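Local coordinates for protein aldo-keto reductase family 1 member C1 (Caenorhabditis elegans, PDB 1QWK) that probably reduces aldehydes and ketones with NADPH, as an aldose reductase-like member of the aldo-keto reductase family, at residues V248-A253 against C258-K263. Sequence-based numbering, arbitrary orientation.
Sequences VLLRYA and CAILPK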
loop_
_atom_site.group_PDB
_atom_site.type_symbol
_atom_site.label_atom_id
_atom_site.label_comp_id
_atom_site.label_asym_id
_atom_site.label_seq_id
_atom_site.Cartn_x
_atom_site.Cartn_y
_atom_site.Cartn_z
ATOM N N VAL A 248 -13.356 11.427 -2.685
ATOM C CA VAL A 248 -14.381 10.759 -1.893
ATOM C C VAL A 248 -13.968 9.303 -1.628
ATOM O O VAL A 248 -14.128 8.802 -0.515
ATOM C CB VAL A 248 -15.754 10.801 -2.607
ATOM C CG1 VAL A 248 -16.758 9.924 -1.870
ATOM C CG2 VAL A 248 -16.267 12.239 -2.656
ATOM N N LEU A 249 -13.433 8.624 -2.642
ATOM C CA LEU A 249 -12.994 7.236 -2.465
ATOM C C LEU A 249 -11.844 7.137 -1.461
ATOM O O LEU A 249 -11.768 6.189 -0.678
ATOM C CB LEU A 249 -12.556 6.636 -3.803
ATOM C CG LEU A 249 -13.676 6.371 -4.813
ATOM C CD1 LEU A 249 -13.072 5.790 -6.081
ATOM C CD2 LEU A 249 -14.701 5.406 -4.219
ATOM N N LEU A 250 -10.944 8.114 -1.488
ATOM C CA LEU A 250 -9.823 8.114 -0.557
ATOM C C LEU A 250 -10.320 8.381 0.861
ATOM O O LEU A 250 -9.891 7.717 1.807
ATOM C CB LEU A 250 -8.788 9.172 -0.960
ATOM C CG LEU A 250 -8.142 8.944 -2.332
ATOM C CD1 LEU A 250 -7.155 10.064 -2.635
ATOM C CD2 LEU A 250 -7.437 7.588 -2.351
ATOM N N ARG A 251 -11.235 9.338 1.007
ATOM C CA ARG A 251 -11.776 9.666 2.322
ATOM C C ARG A 251 -12.559 8.474 2.864
ATOM O O ARG A 251 -12.579 8.229 4.068
ATOM C CB ARG A 251 -12.685 10.902 2.249
ATOM C CG ARG A 251 -13.053 11.466 3.616
ATOM C CD ARG A 251 -11.841 12.088 4.310
ATOM N NE ARG A 251 -11.864 11.844 5.747
ATOM C CZ ARG A 251 -10.963 12.305 6.611
ATOM N NH1 ARG A 251 -9.952 13.051 6.193
ATOM N NH2 ARG A 251 -11.064 12.002 7.900
ATOM N N TYR A 252 -13.199 7.731 1.966
ATOM C CA TYR A 252 -13.955 6.551 2.367
ATOM C C TYR A 252 -13.021 5.590 3.102
ATOM O O TYR A 252 -13.315 5.144 4.211
ATOM C CB TYR A 252 -14.535 5.852 1.136
ATOM C CG TYR A 252 -14.997 4.438 1.410
ATOM C CD1 TYR A 252 -16.200 4.190 2.071
ATOM C CD2 TYR A 252 -14.206 3.345 1.042
ATOM C CE1 TYR A 252 -16.604 2.887 2.359
ATOM C CE2 TYR A 252 -14.598 2.040 1.327
ATOM C CZ TYR A 252 -15.796 1.820 1.985
ATOM O OH TYR A 252 -16.183 0.531 2.272
ATOM N N ALA A 253 -11.891 5.274 2.477
ATOM C CA ALA A 253 -10.929 4.361 3.085
ATOM C C ALA A 253 -10.370 4.917 4.394
ATOM O O ALA A 253 -10.195 4.181 5.364
ATOM C CB ALA A 253 -9.792 4.073 2.109
ATOM N N CYS A 258 -8.367 3.169 7.788
ATOM C CA CYS A 258 -7.176 2.673 7.100
ATOM C C CYS A 258 -6.250 3.775 6.619
ATOM O O CYS A 258 -6.643 4.936 6.519
ATOM C CB CYS A 258 -7.572 1.854 5.868
ATOM S SG CYS A 258 -8.717 0.506 6.164
ATOM N N ALA A 259 -5.010 3.398 6.330
ATOM C CA ALA A 259 -4.052 4.334 5.766
ATOM C C ALA A 259 -4.248 4.085 4.269
ATOM O O ALA A 259 -4.748 3.021 3.881
ATOM C CB ALA A 259 -2.631 3.980 6.187
ATOM N N ILE A 260 -3.870 5.042 3.427
ATOM C CA ILE A 260 -4.054 4.889 1.982
ATOM C C ILE A 260 -2.788 5.146 1.173
ATOM O O ILE A 260 -1.912 5.901 1.594
ATOM C CB ILE A 260 -5.160 5.834 1.459
ATOM C CG1 ILE A 260 -4.801 7.290 1.766
ATOM C CG2 ILE A 260 -6.502 5.454 2.091
ATOM C CD1 ILE A 260 -5.835 8.313 1.274
ATOM N N LEU A 261 -2.720 4.515 0.000
ATOM C CA LEU A 261 -1.579 4.625 -0.907
ATOM C C LEU A 261 -1.974 4.874 -2.362
ATOM O O LEU A 261 -1.817 3.995 -3.204
ATOM C CB LEU A 261 -0.736 3.345 -0.857
ATOM C CG LEU A 261 -0.019 3.001 0.443
ATOM C CD1 LEU A 261 0.677 1.641 0.309
ATOM C CD2 LEU A 261 0.990 4.089 0.773
ATOM N N PRO A 262 -2.500 6.069 -2.676
ATOM C CA PRO A 262 -2.887 6.363 -4.062
ATOM C C PRO A 262 -1.665 6.208 -4.981
ATOM O O PRO A 262 -0.571 6.672 -4.644
ATOM C CB PRO A 262 -3.391 7.806 -3.978
ATOM C CG PRO A 262 -2.631 8.375 -2.806
ATOM C CD PRO A 262 -2.709 7.240 -1.810
ATOM N N LYS A 263 -1.865 5.563 -6.132
ATOM C CA LYS A 263 -0.794 5.289 -7.103
ATOM C C LYS A 263 -0.489 6.387 -8.123
ATOM O O LYS A 263 0.514 6.310 -8.838
ATOM C CB LYS A 263 -1.104 3.999 -7.876
ATOM C CG LYS A 263 -2.324 4.103 -8.796
ATOM C CD LYS A 263 -2.494 2.868 -9.673
ATOM C CE LYS A 263 -3.720 2.976 -10.572
ATOM N NZ LYS A 263 -3.875 1.791 -11.472
#
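Ile260 lays its two branches against one side of the helix at 248-253. Its CG2 packs against Ala253 CB at 3.6 Å, and its CD1 comes to 3.8 Å from Leu250 CB. The side chains of Leu250 and Ile260 cross at about a right angle, which also brings Ile260 CD1 to 4.0 Å from Leu250 CD2. With CG1 set between the backbone N and the carbonyl carbon (chi1 59°) and CG2 anti to that carbon, the isoleucine straddles two residues about one helical turn apart. Further along, the Leu250 methyl CD2 loosely meets Pro262 CB at 4.4 Å. An alanine in place of Ile260 would lose both branches and would probably open a gap facing Leu250 and Ala253.

The polar part is one backbone bond: Cys258 N donates to Ala253 O at 3.2 Å.

This is helix 245-255 lying against strand 259-261, the eighth strand of the TIM barrel; Ala259 is backbone-bonded to Val198 and Ser200 of the neighbouring parallel strand 197-201. All five touching residues are buried, so the helix meets the strand mainly through aliphatic side chains, with one backbone hydrogen bond where the chain passes from one to the other.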